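Local structure of GTPase activator-like protein (Chaetomium thermophilum, 5HIU) at residues E98-E101 with Y102-L106; A150-A153 with A154-A157; E305-T308 with V309-V312; R324-A327 with E328-Y331; Q441-L445 with L446-D450. The protein is the fungal TSC2 homologue, probably a GTPase activator as a whole protein, of which this chain is the helical N-terminal part. One frame throughout, in Å; residues are numbered along the deposited sequence.

Interaction 1: E98-E101 with Y102-L106; sequences ERSE and YFHTL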
loop_
_atom_site.group_PDB
_atom_site.type_symbol
_atom_site.label_atom_id
_atom_site.label_comp_id
_atom_site.label_asym_id
_atom_site.label_seq_id
_atom_site.Cartn_x
_atom_site.Cartn_y
_atom_site.Cartn_z
ATOM N N GLU A 98 1.066 33.903 -7.285
ATOM C CA GLU A 98 0.970 33.479 -8.686
ATOM C C GLU A 98 0.832 31.949 -8.782
ATOM O O GLU A 98 0.022 31.433 -9.573
ATOM C CB GLU A 98 2.177 33.990 -9.499
ATOM C CG GLU A 98 2.056 35.455 -9.896
ATOM C CD GLU A 98 3.342 36.081 -10.448
ATOM O OE1 GLU A 98 4.456 35.592 -10.135
ATOM O OE2 GLU A 98 3.237 37.100 -11.180
ATOM N N ARG A 99 1.606 31.232 -7.963
ATOM C CA ARG A 99 1.473 29.778 -7.867
ATOM C C ARG A 99 0.093 29.387 -7.389
ATOM O O ARG A 99 -0.452 28.371 -7.807
ATOM C CB ARG A 99 2.511 29.199 -6.919
ATOM C CG ARG A 99 3.916 29.198 -7.487
ATOM C CD ARG A 99 4.882 28.755 -6.429
ATOM N NE ARG A 99 4.548 27.412 -5.985
ATOM C CZ ARG A 99 4.876 26.308 -6.643
ATOM N NH1 ARG A 99 5.560 26.372 -7.778
ATOM N NH2 ARG A 99 4.517 25.137 -6.165
ATOM N N SER A 100 -0.485 30.196 -6.520
ATOM C CA SER A 100 -1.796 29.878 -6.010
ATOM C C SER A 100 -2.821 29.976 -7.113
ATOM O O SER A 100 -3.781 29.232 -7.138
ATOM C CB SER A 100 -2.174 30.787 -4.851
ATOM O OG SER A 100 -2.982 30.061 -3.951
ATOM N N GLU A 101 -2.615 30.886 -8.043
ATOM C CA GLU A 101 -3.595 31.106 -9.078
ATOM C C GLU A 101 -3.484 30.057 -10.158
ATOM O O GLU A 101 -4.469 29.652 -10.791
ATOM C CB GLU A 101 -3.413 32.495 -9.662
ATOM C CG GLU A 101 -4.604 32.960 -10.475
ATOM C CD GLU A 101 -4.510 34.423 -10.841
ATOM O OE1 GLU A 101 -4.153 35.259 -9.948
ATOM O OE2 GLU A 101 -4.802 34.715 -12.031
ATOM N N TYR A 102 -2.266 29.600 -10.369
ATOM C CA TYR A 102 -2.051 28.507 -11.272
ATOM C C TYR A 102 -2.696 27.230 -10.717
ATOM O O TYR A 102 -3.436 26.538 -11.416
ATOM C CB TYR A 102 -0.557 28.337 -11.533
ATOM C CG TYR A 102 0.136 29.592 -12.074
ATOM C CD1 TYR A 102 -0.576 30.613 -12.693
ATOM C CD2 TYR A 102 1.512 29.736 -11.976
ATOM C CE1 TYR A 102 0.066 31.740 -13.166
ATOM C CE2 TYR A 102 2.156 30.850 -12.456
ATOM C CZ TYR A 102 1.428 31.841 -13.050
ATOM O OH TYR A 102 2.075 32.940 -13.527
ATOM N N PHE A 103 -2.475 26.937 -9.451
ATOM C CA PHE A 103 -3.068 25.734 -8.875
ATOM C C PHE A 103 -4.603 25.710 -9.037
ATOM O O PHE A 103 -5.178 24.708 -9.406
ATOM C CB PHE A 103 -2.659 25.606 -7.413
ATOM C CG PHE A 103 -3.341 24.497 -6.691
ATOM C CD1 PHE A 103 -2.811 23.216 -6.699
ATOM C CD2 PHE A 103 -4.509 24.732 -5.978
ATOM C CE1 PHE A 103 -3.436 22.183 -6.014
ATOM C CE2 PHE A 103 -5.136 23.703 -5.295
ATOM C CZ PHE A 103 -4.602 22.429 -5.309
ATOM N N HIS A 104 -5.275 26.811 -8.770
ATOM C CA HIS A 104 -6.730 26.797 -8.841
ATOM C C HIS A 104 -7.248 26.744 -10.258
ATOM O O HIS A 104 -8.294 26.140 -10.511
ATOM C CB HIS A 104 -7.286 27.973 -8.081
ATOM C CG HIS A 104 -7.052 27.852 -6.613
ATOM N ND1 HIS A 104 -6.158 28.650 -5.929
ATOM C CD2 HIS A 104 -7.552 26.983 -5.708
ATOM C CE1 HIS A 104 -6.139 28.295 -4.658
ATOM N NE2 HIS A 104 -6.978 27.286 -4.497
ATOM N N THR A 105 -6.506 27.355 -11.181
ATOM C CA THR A 105 -6.801 27.243 -12.595
ATOM C C THR A 105 -6.660 25.784 -13.056
ATOM O O THR A 105 -7.556 25.233 -13.692
ATOM C CB THR A 105 -5.832 28.112 -13.415
ATOM O OG1 THR A 105 -5.991 29.479 -13.066
ATOM C CG2 THR A 105 -6.044 27.948 -14.911
ATOM N N LEU A 106 -5.529 25.164 -12.743
ATOM C CA LEU A 106 -5.267 23.837 -13.266
ATOM C C LEU A 106 -6.051 22.716 -12.580
ATOM O O LEU A 106 -6.241 21.676 -13.179
ATOM C CB LEU A 106 -3.774 23.535 -13.239
ATOM C CG LEU A 106 -3.158 23.076 -11.914
ATOM C CD1 LEU A 106 -3.310 21.572 -11.652
ATOM C CD2 LEU A 106 -1.682 23.464 -11.893
#
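The carbonyl oxygen of Glu101 is gripped twice by Thr105, one helical turn on. Thr105 N gives the usual backbone bond, 3.1 Å to Glu101 O, and Thr105 OG1 donates a shorter one, 2.7 Å to the same Glu101 O. The two donors reach that oxygen from opposite faces of its carbonyl plane. The hydroxyl gets there because OG1 stands anti to the carbonyl carbon of Thr105 (chi1 -62°), which turns it back along the helix; a small beta-branched alcohol suits the place, since its hydroxyl can bond to the carbonyl one turn earlier in the same helix. Trp62 NE1 adds a weak bond to the same OG1.

Ser100 O is treated in a similar way by His104. Its amide nitrogen, His104 N, lies 3.3 Å from Ser100 O, and the ring adds a bent, weak bond from His104 ND1 at 2.7 Å to Ser100 O. The hydroxyl of Ser100 goes elsewhere, to the carbonyl of Gly134.

Tyr102 lies flat against the preceding turn. Glu98 O sits 3.1 Å above the plane of the Tyr102 ring, over its centre, while Tyr102 N bonds that same oxygen at 3.0 Å. The phenol end is held by His59, and Trp62 meets the ring at an angle, so this face of the helix packs on helix 59-65. Phe103 leaves on another side, stacking on Phe135 and reaching helices 115-126 and 139-163.

A threonine hydroxyl bonded to the carbonyl four residues back is common within alpha helices; here it belongs to helix 96-107 of an all-helical solenoid.

Interaction 2: A150-A153 with A154-A157; sequences AYRA and ARDA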
loop_
_atom_site.group_PDB
_atom_site.type_symbol
_atom_site.label_atom_id
_atom_site.label_comp_id
_atom_site.label_asym_id
_atom_site.label_seq_id
_atom_site.Cartn_x
_atom_site.Cartn_y
_atom_site.Cartn_z
ATOM N N ALA A 150 -9.309 8.892 -10.373
ATOM C CA ALA A 150 -8.379 8.209 -11.277
ATOM C C ALA A 150 -8.587 6.712 -11.225
ATOM O O ALA A 150 -8.662 6.035 -12.253
ATOM C CB ALA A 150 -6.938 8.549 -10.965
ATOM N N TYR A 151 -8.709 6.195 -10.019
ATOM C CA TYR A 151 -8.986 4.793 -9.876
ATOM C C TYR A 151 -10.313 4.414 -10.567
ATOM O O TYR A 151 -10.322 3.532 -11.426
ATOM C CB TYR A 151 -9.003 4.373 -8.415
ATOM C CG TYR A 151 -9.400 2.943 -8.334
ATOM C CD1 TYR A 151 -8.556 1.963 -8.825
ATOM C CD2 TYR A 151 -10.642 2.571 -7.844
ATOM C CE1 TYR A 151 -8.905 0.639 -8.780
ATOM C CE2 TYR A 151 -11.010 1.240 -7.795
ATOM C CZ TYR A 151 -10.134 0.280 -8.263
ATOM O OH TYR A 151 -10.495 -1.041 -8.243
ATOM N N ARG A 152 -11.403 5.095 -10.211
ATOM C CA ARG A 152 -12.721 4.866 -10.845
ATOM C C ARG A 152 -12.606 4.727 -12.365
ATOM O O ARG A 152 -13.151 3.792 -12.950
ATOM C CB ARG A 152 -13.700 5.993 -10.504
ATOM C CG ARG A 152 -15.161 5.656 -10.780
ATOM C CD ARG A 152 -16.116 6.457 -9.900
ATOM N NE ARG A 152 -15.872 6.210 -8.471
ATOM C CZ ARG A 152 -16.673 5.539 -7.637
ATOM N NH1 ARG A 152 -17.832 5.031 -8.045
ATOM N NH2 ARG A 152 -16.313 5.389 -6.361
ATOM N N ALA A 153 -11.862 5.641 -12.987
ATOM C CA ALA A 153 -11.703 5.638 -14.439
ATOM C C ALA A 153 -10.819 4.505 -14.946
ATOM O O ALA A 153 -10.931 4.096 -16.098
ATOM C CB ALA A 153 -11.162 6.974 -14.922
ATOM N N ALA A 154 -9.926 3.993 -14.115
ATOM C CA ALA A 154 -9.119 2.862 -14.562
ATOM C C ALA A 154 -9.937 1.603 -14.489
ATOM O O ALA A 154 -9.866 0.775 -15.383
ATOM C CB ALA A 154 -7.855 2.723 -13.737
ATOM N N ARG A 155 -10.734 1.472 -13.437
ATOM C CA ARG A 155 -11.477 0.247 -13.219
ATOM C C ARG A 155 -12.479 0.057 -14.335
ATOM O O ARG A 155 -12.690 -1.062 -14.821
ATOM C CB ARG A 155 -12.181 0.245 -11.858
ATOM C CG ARG A 155 -13.643 0.653 -11.868
ATOM C CD ARG A 155 -14.219 0.433 -10.492
ATOM N NE ARG A 155 -15.506 1.090 -10.307
ATOM C CZ ARG A 155 -16.086 1.280 -9.122
ATOM N NH1 ARG A 155 -15.494 0.878 -7.995
ATOM N NH2 ARG A 155 -17.266 1.883 -9.063
ATOM N N ASP A 156 -13.097 1.161 -14.728
ATOM C CA ASP A 156 -14.090 1.123 -15.775
ATOM C C ASP A 156 -13.425 0.686 -17.081
ATOM O O ASP A 156 -13.848 -0.308 -17.679
ATOM C CB ASP A 156 -14.798 2.477 -15.889
ATOM C CG ASP A 156 -15.631 2.821 -14.638
ATOM O OD1 ASP A 156 -15.711 2.001 -13.694
ATOM O OD2 ASP A 156 -16.206 3.927 -14.595
ATOM N N ALA A 157 -12.359 1.371 -17.494
ATOM C CA ALA A 157 -11.600 0.984 -18.697
ATOM C C ALA A 157 -11.299 -0.504 -18.720
ATOM O O ALA A 157 -11.473 -1.168 -19.744
ATOM C CB ALA A 157 -10.298 1.758 -18.781
#
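Tyr151 and Arg155, a turn apart, set their side chains at about a right angle. Arg155 CB lies over one face of the phenol ring, 4.1 Å from Tyr151 CZ, and the ring and guanidinium planes stand 80° apart. Tyr151 holds this pose with CG opposite the backbone N (chi1 176°), and its hydroxyl makes a weak hydrogen bond to the carbonyl of Leu220. The aromatic ring thus fills a buried place while its polar end keeps a partner.

Arg152 and Arg155 run side by side and point the same way. Their ends come close, with Arg152 NH1 3.4 Å from Arg155 NH2, and the guanidinium planes are turned 56° against each other. Two like charges at this distance should repel; Asp156 probably eases the strain, because its OD1 lies in the plane of the Arg155 guanidinium, 3.5 Å from Arg155 NE, as a salt bridge.

All of this rides on helix 139-163, one of the long helices of the alpha-solenoid, whose sides differ sharply. Long charged chains occupy one of them, whereas the short methyl groups of Ala150, Ala154 and Ala157 let helix 179-198 come close, Ala154 touching Asp181 and Leu184.

Beneath the side chains the backbone follows the i to i+4 pattern. Arg155 N meets Tyr151 O at 2.9 Å, and Asp156 N reaches Arg152 O at 3.2 Å. The Asp156 carboxylate also folds back over that turn, with OD1 3.2 Å from Arg152 O, a pair of acceptors that cannot bond one another.

Interaction 3: E305-T308 with V309-V312; sequences EKDT and VRDV
A charged network decorates helix 302-322 of the alpha-solenoid, in which Arg310 pairs with Asp307 three residues back and, more loosely, with the adjacent Asp311. Asp307 and Arg310 lie side by side and point the same way, with carboxylate and guanidinium planes only 23° apart. Asp307 OD1 stands 2.8 Å from Arg310 NH2, but it sits over a face of the guanidinium, so the salt bridge is one of charges and no N-H is aimed at the oxygen.

The guanidinium also has a backbone partner. Arg310 NE makes a weak hydrogen bond to Asp307 O, 3.3 Å away at an N-H...O angle of 160°. A bend in the arginine chain at chi3 (61°) brings the head back over the preceding turn, where a long side chain is needed to meet both carboxylate and carbonyl. On the Asp311 side the pairing is long, Arg310 NE to Asp311 OD1 at 3.9 Å, and again out of plane.

The regular backbone bonds run beneath. Arg310 N lies 2.6 Å from Lys306 O, and Val312 N lies 2.9 Å from Thr308 O. The branched valines press methyls on the same turns: CG2 of Val309 is beside Glu305 O, and Val312 carries its own CG2 toward the Thr308 carbonyl before packing on Leu293 of helix 281-294. Asp311 meets Phe292 of that helix and Gln253 of helix 245-261.

Because Arg310 lies between two acids, its positive charge probably offsets both, lessening the cost of setting Asp311 in a buried position.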
loop_
_atom_site.group_PDB
_atom_site.type_symbol
_atom_site.label_atom_id
_atom_site.label_comp_id
_atom_site.label_asym_id
_atom_site.label_seq_id
_atom_site.Cartn_x
_atom_site.Cartn_y
_atom_site.Cartn_z
ATOM N N GLU A 305 -16.776 -15.940 8.107
ATOM C CA GLU A 305 -15.785 -17.002 8.339
ATOM C C GLU A 305 -14.557 -16.746 7.461
ATOM O O GLU A 305 -13.440 -16.760 7.950
ATOM C CB GLU A 305 -16.381 -18.407 8.083
ATOM C CG GLU A 305 -15.661 -19.593 8.763
ATOM C CD GLU A 305 -16.483 -20.916 8.756
ATOM O OE1 GLU A 305 -17.492 -21.018 8.019
ATOM O OE2 GLU A 305 -16.133 -21.877 9.490
ATOM N N LYS A 306 -14.764 -16.459 6.180
ATOM C CA LYS A 306 -13.641 -16.223 5.279
ATOM C C LYS A 306 -13.027 -14.843 5.458
ATOM O O LYS A 306 -11.804 -14.694 5.372
ATOM C CB LYS A 306 -14.051 -16.404 3.824
ATOM C CG LYS A 306 -13.049 -17.231 3.037
ATOM C CD LYS A 306 -13.772 -18.338 2.302
ATOM C CE LYS A 306 -12.813 -19.376 1.758
ATOM N NZ LYS A 306 -13.224 -19.736 0.375
ATOM N N ASP A 307 -13.871 -13.835 5.673
ATOM C CA ASP A 307 -13.385 -12.479 5.951
ATOM C C ASP A 307 -12.383 -12.486 7.101
ATOM O O ASP A 307 -11.300 -11.911 6.984
ATOM C CB ASP A 307 -14.543 -11.511 6.264
ATOM C CG ASP A 307 -15.143 -10.873 5.015
ATOM O OD1 ASP A 307 -14.402 -10.635 4.037
ATOM O OD2 ASP A 307 -16.364 -10.595 5.026
ATOM N N THR A 308 -12.740 -13.149 8.198
ATOM C CA THR A 308 -11.846 -13.246 9.352
ATOM C C THR A 308 -10.709 -14.256 9.155
ATOM O O THR A 308 -9.613 -14.050 9.682
ATOM C CB THR A 308 -12.618 -13.609 10.637
ATOM O OG1 THR A 308 -13.737 -12.724 10.791
ATOM C CG2 THR A 308 -11.701 -13.507 11.865
ATOM N N VAL A 309 -10.979 -15.349 8.431
ATOM C CA VAL A 309 -9.938 -16.334 8.057
ATOM C C VAL A 309 -8.866 -15.679 7.177
ATOM O O VAL A 309 -7.663 -15.871 7.403
ATOM C CB VAL A 309 -10.534 -17.583 7.347
ATOM C CG1 VAL A 309 -9.511 -18.301 6.472
ATOM C CG2 VAL A 309 -11.101 -18.558 8.379
ATOM N N ARG A 310 -9.306 -14.917 6.174
ATOM C CA ARG A 310 -8.396 -14.096 5.380
ATOM C C ARG A 310 -7.401 -13.463 6.329
ATOM O O ARG A 310 -6.211 -13.686 6.211
ATOM C CB ARG A 310 -9.170 -13.016 4.596
ATOM C CG ARG A 310 -8.362 -11.773 4.216
ATOM C CD ARG A 310 -9.206 -10.759 3.452
ATOM N NE ARG A 310 -10.340 -10.265 4.236
ATOM C CZ ARG A 310 -11.240 -9.380 3.808
ATOM N NH1 ARG A 310 -11.162 -8.865 2.589
ATOM N NH2 ARG A 310 -12.228 -9.003 4.609
ATOM N N ASP A 311 -7.932 -12.706 7.288
ATOM C CA ASP A 311 -7.141 -12.003 8.296
ATOM C C ASP A 311 -6.229 -12.936 9.084
ATOM O O ASP A 311 -5.072 -12.604 9.355
ATOM C CB ASP A 311 -8.044 -11.269 9.301
ATOM C CG ASP A 311 -8.952 -10.232 8.648
ATOM O OD1 ASP A 311 -8.543 -9.553 7.669
ATOM O OD2 ASP A 311 -10.090 -10.087 9.137
ATOM N N VAL A 312 -6.757 -14.092 9.466
ATOM C CA VAL A 312 -5.997 -15.041 10.267
ATOM C C VAL A 312 -4.771 -15.568 9.525
ATOM O O VAL A 312 -3.686 -15.601 10.097
ATOM C CB VAL A 312 -6.873 -16.215 10.736
ATOM C CG1 VAL A 312 -6.024 -17.268 11.428
ATOM C CG2 VAL A 312 -7.953 -15.716 11.683
#

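Interaction 4: R324-A327 with E328-Y331; sequences RKTA and EKGY
This is a tight local contact at the surface, in the connection between helices 302-322 and 336-348 of the alpha-solenoid, built on a CH-pi contact and a threonine that binds the turn. Lys325 lays its aliphatic chain across one face of the Tyr331 ring. Its CG is 3.5 Å from the ring centroid of Tyr331 and 12° off the ring normal, squarely over the face. The bend at Lys325 chi2 (-59°) carries the chain along the ring, with CD 3.7 Å from Tyr331 CE1. A lysine suits the spot, since its methylenes cover the ring while the ammonium remains beyond it. Trp270 of helix 266-277 touches both residues, so the CH-pi contact links the connection to that helix.

Thr326 turns the chain back. OG1 occupies the position between backbone N and carbonyl carbon (chi1 61°), from where it accepts a hydrogen bond from Lys329 N at 3.3 Å. The carbonyl of Thr326 takes a weak bond from Tyr331 N, 3.4 Å from Thr326 O. Gly330 has a positive phi, at which a side chain would press on the preceding carbonyl; glycine therefore fits the reversal.

Lys329 extends its chain past the threonine, its CG 3.1 Å from Thr326 OG1. Ala327 CA approaches Tyr331 O at 3.5 Å in a CA-H...O contact.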
loop_
_atom_site.group_PDB
_atom_site.type_symbol
_atom_site.label_atom_id
_atom_site.label_comp_id
_atom_site.label_asym_id
_atom_site.label_seq_id
_atom_site.Cartn_x
_atom_site.Cartn_y
_atom_site.Cartn_z
ATOM N N ARG A 324 10.935 -14.075 13.909
ATOM C CA ARG A 324 12.368 -14.283 13.712
ATOM C C ARG A 324 13.176 -13.063 14.147
ATOM O O ARG A 324 14.418 -13.079 14.100
ATOM C CB ARG A 324 12.678 -14.540 12.253
ATOM C CG ARG A 324 11.854 -15.613 11.588
ATOM C CD ARG A 324 12.311 -15.712 10.148
ATOM N NE ARG A 324 11.503 -16.657 9.403
ATOM C CZ ARG A 324 11.595 -17.977 9.518
ATOM N NH1 ARG A 324 12.470 -18.522 10.360
ATOM N NH2 ARG A 324 10.798 -18.758 8.788
ATOM N N LYS A 325 12.488 -12.001 14.556
ATOM C CA LYS A 325 13.160 -10.773 14.921
ATOM C C LYS A 325 13.448 -10.650 16.414
ATOM O O LYS A 325 12.921 -11.407 17.237
ATOM C CB LYS A 325 12.351 -9.589 14.428
ATOM C CG LYS A 325 11.971 -9.676 12.960
ATOM C CD LYS A 325 13.172 -9.781 12.035
ATOM C CE LYS A 325 12.691 -9.921 10.608
ATOM N NZ LYS A 325 13.802 -9.834 9.633
ATOM N N THR A 326 14.314 -9.681 16.726
ATOM C CA THR A 326 14.878 -9.463 18.068
ATOM C C THR A 326 14.765 -7.993 18.465
ATOM O O THR A 326 14.886 -7.112 17.613
ATOM C CB THR A 326 16.385 -9.784 18.092
ATOM O OG1 THR A 326 17.059 -8.908 17.179
ATOM C CG2 THR A 326 16.648 -11.246 17.717
ATOM N N ALA A 327 14.583 -7.735 19.761
ATOM C CA ALA A 327 14.457 -6.365 20.289
ATOM C C ALA A 327 15.559 -5.422 19.795
ATOM O O ALA A 327 15.305 -4.236 19.575
ATOM C CB ALA A 327 14.448 -6.388 21.810
ATOM N N GLU A 328 16.770 -5.961 19.639
ATOM C CA GLU A 328 17.933 -5.212 19.146
ATOM C C GLU A 328 17.744 -4.761 17.711
ATOM O O GLU A 328 17.984 -3.597 17.386
ATOM C CB GLU A 328 19.197 -6.070 19.225
ATOM C CG GLU A 328 19.617 -6.438 20.640
ATOM C CD GLU A 328 20.051 -7.889 20.765
ATOM O OE1 GLU A 328 19.334 -8.776 20.244
ATOM O OE2 GLU A 328 21.102 -8.141 21.397
ATOM N N LYS A 329 17.317 -5.683 16.851
ATOM C CA LYS A 329 16.971 -5.337 15.471
ATOM C C LYS A 329 15.857 -4.272 15.430
ATOM O O LYS A 329 15.588 -3.673 14.380
ATOM C CB LYS A 329 16.546 -6.582 14.691
ATOM C CG LYS A 329 17.662 -7.576 14.409
ATOM C CD LYS A 329 17.092 -8.884 13.877
ATOM C CE LYS A 329 18.119 -10.002 13.884
ATOM N NZ LYS A 329 17.502 -11.265 13.388
ATOM N N GLY A 330 15.216 -4.053 16.581
ATOM C CA GLY A 330 14.264 -2.968 16.772
ATOM C C GLY A 330 12.828 -3.451 16.775
ATOM O O GLY A 330 11.916 -2.637 16.885
ATOM N N TYR A 331 12.630 -4.772 16.674
ATOM C CA TYR A 331 11.300 -5.352 16.483
ATOM C C TYR A 331 10.649 -5.684 17.816
ATOM O O TYR A 331 11.339 -6.084 18.746
ATOM C CB TYR A 331 11.375 -6.618 15.620
ATOM C CG TYR A 331 11.822 -6.391 14.187
ATOM C CD1 TYR A 331 13.173 -6.298 13.864
ATOM C CD2 TYR A 331 10.897 -6.300 13.148
ATOM C CE1 TYR A 331 13.592 -6.110 12.552
ATOM C CE2 TYR A 331 11.304 -6.106 11.828
ATOM C CZ TYR A 331 12.654 -6.007 11.532
ATOM O OH TYR A 331 13.077 -5.817 10.226
#

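Interaction 5: Q441-L445 with L446-D450; sequences QGPEL and LQRDD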
loop_
_atom_site.group_PDB
_atom_site.type_symbol
_atom_site.label_atom_id
_atom_site.label_comp_id
_atom_site.label_asym_id
_atom_site.label_seq_id
_atom_site.Cartn_x
_atom_site.Cartn_y
_atom_site.Cartn_z
ATOM N N GLN A 441 20.293 -31.769 23.551
ATOM C CA GLN A 441 20.327 -31.252 24.921
ATOM C C GLN A 441 20.158 -32.348 25.997
ATOM O O GLN A 441 21.000 -32.503 26.883
ATOM C CB GLN A 441 19.253 -30.205 25.105
ATOM C CG GLN A 441 19.424 -28.964 24.260
ATOM C CD GLN A 441 18.763 -27.765 24.909
ATOM O OE1 GLN A 441 18.579 -27.739 26.136
ATOM N NE2 GLN A 441 18.409 -26.757 24.103
ATOM N N GLY A 442 19.066 -33.096 25.935
ATOM C CA GLY A 442 18.799 -34.110 26.959
ATOM C C GLY A 442 18.443 -33.458 28.288
ATOM O O GLY A 442 17.662 -32.514 28.304
ATOM N N PRO A 443 19.017 -33.946 29.410
ATOM C CA PRO A 443 18.664 -33.382 30.728
ATOM C C PRO A 443 18.818 -31.849 30.859
ATOM O O PRO A 443 18.076 -31.224 31.613
ATOM C CB PRO A 443 19.627 -34.097 31.682
ATOM C CG PRO A 443 19.989 -35.364 30.989
ATOM C CD PRO A 443 20.007 -35.038 29.527
ATOM N N GLU A 444 19.779 -31.267 30.142
ATOM C CA GLU A 444 19.964 -29.812 30.095
ATOM C C GLU A 444 18.751 -29.062 29.503
ATOM O O GLU A 444 18.540 -27.888 29.800
ATOM C CB GLU A 444 21.248 -29.478 29.317
ATOM C CG GLU A 444 21.224 -28.161 28.557
ATOM C CD GLU A 444 22.440 -27.968 27.672
ATOM O OE1 GLU A 444 23.550 -28.363 28.098
ATOM O OE2 GLU A 444 22.285 -27.411 26.557
ATOM N N LEU A 445 17.980 -29.738 28.653
ATOM C CA LEU A 445 16.730 -29.205 28.116
ATOM C C LEU A 445 15.583 -29.342 29.101
ATOM O O LEU A 445 15.078 -30.440 29.346
ATOM C CB LEU A 445 16.350 -29.930 26.836
ATOM C CG LEU A 445 14.997 -29.599 26.214
ATOM C CD1 LEU A 445 15.004 -28.182 25.696
ATOM C CD2 LEU A 445 14.697 -30.586 25.098
ATOM N N LEU A 446 15.148 -28.197 29.615
ATOM C CA LEU A 446 14.069 -28.126 30.598
ATOM C C LEU A 446 12.863 -28.982 30.191
ATOM O O LEU A 446 12.429 -29.882 30.919
ATOM C CB LEU A 446 13.617 -26.667 30.756
ATOM C CG LEU A 446 14.658 -25.591 31.068
ATOM C CD1 LEU A 446 13.981 -24.228 31.116
ATOM C CD2 LEU A 446 15.381 -25.894 32.378
ATOM N N GLN A 447 12.383 -28.723 28.977
ATOM C CA GLN A 447 11.044 -29.109 28.549
ATOM C C GLN A 447 10.977 -30.510 27.957
ATOM O O GLN A 447 9.974 -30.879 27.360
ATOM C CB GLN A 447 10.538 -28.106 27.522
ATOM C CG GLN A 447 10.671 -26.639 27.934
ATOM C CD GLN A 447 12.045 -26.042 27.647
ATOM O OE1 GLN A 447 13.022 -26.762 27.493
ATOM N NE2 GLN A 447 12.122 -24.722 27.591
ATOM N N ARG A 448 12.035 -31.288 28.149
ATOM C CA ARG A 448 12.176 -32.599 27.533
ATOM C C ARG A 448 10.997 -33.555 27.754
ATOM O O ARG A 448 10.680 -34.349 26.869
ATOM C CB ARG A 448 13.460 -33.253 28.037
ATOM C CG ARG A 448 13.811 -34.571 27.369
ATOM C CD ARG A 448 15.178 -35.075 27.816
ATOM N NE ARG A 448 15.229 -35.290 29.263
ATOM C CZ ARG A 448 16.172 -35.976 29.906
ATOM N NH1 ARG A 448 17.173 -36.559 29.250
ATOM N NH2 ARG A 448 16.097 -36.089 31.228
ATOM N N ASP A 449 10.365 -33.508 28.924
ATOM C CA ASP A 449 9.242 -34.417 29.207
ATOM C C ASP A 449 8.015 -34.009 28.388
ATOM O O ASP A 449 7.268 -34.872 27.919
ATOM C CB ASP A 449 8.913 -34.479 30.706
ATOM N N ASP A 450 7.814 -32.700 28.215
ATOM C CA ASP A 450 6.784 -32.194 27.291
ATOM C C ASP A 450 7.130 -32.577 25.847
ATOM O O ASP A 450 6.250 -33.001 25.085
ATOM C CB ASP A 450 6.589 -30.677 27.431
ATOM C CG ASP A 450 5.570 -30.306 28.519
ATOM O OD1 ASP A 450 4.935 -31.227 29.099
ATOM O OD2 ASP A 450 5.393 -29.083 28.779
#
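Van der Waals packing over the face of a flat group joins Arg448 to Pro443. The guanidinium lies over the start of the proline, with Pro443 N 3.2 Å above its plane and offset toward the rim; Arg448 NH1 is equally 3.2 Å from Pro443 CD. The arginine reaches back by a bend at chi3 (60°), its CD passing 3.6 Å from Gly442 O. Proline offers a rigid surface with no amide hydrogen, so the contact is one of packing.

Of hydrogen bonds, Arg448 N gives a weak one to Leu445 O at 3.4 Å, closing a type I beta turn from Leu445 to Arg448. Leu445 N meets Gly442 O at 2.8 Å, and Gly442, with positive phi, suits the exit from helix 423-441.

Apolar contact is made by Leu445, buried against Trp382. Separately, its side chain crosses that of Gln447 at about a right angle, a tight carbon-oxygen approach and not a bond, with Leu445 CD1 3.0 Å from Gln447 OE1. Gln447, at the N-cap position of helix 448-459, turns its NE2 to a weak bond with the Val378 carbonyl.

With one weak bond spanning the two halves, the link between helices probably depends as much on arginine-proline packing and the buried leucine as on hydrogen bonding.

From the N terminus the five contacts follow in series; none nests within or crosses another, and each joins directly consecutive residues, so no long loop is closed. Interaction 1 spans a turn of helix 96-107, and interaction 2 lies on helix 139-163, their centres about 26 Å apart. Interaction 3 sits near the start of helix 302-322; interaction 4 folds the connection that follows that helix, with nearest atoms about 15 Å away. Interaction 5 joins helix 423-441 to helix 448-459. Interactions 1 and 5 have centres about 73 Å apart on opposite sides of the chain's centre, so the two lie far apart along the solenoid.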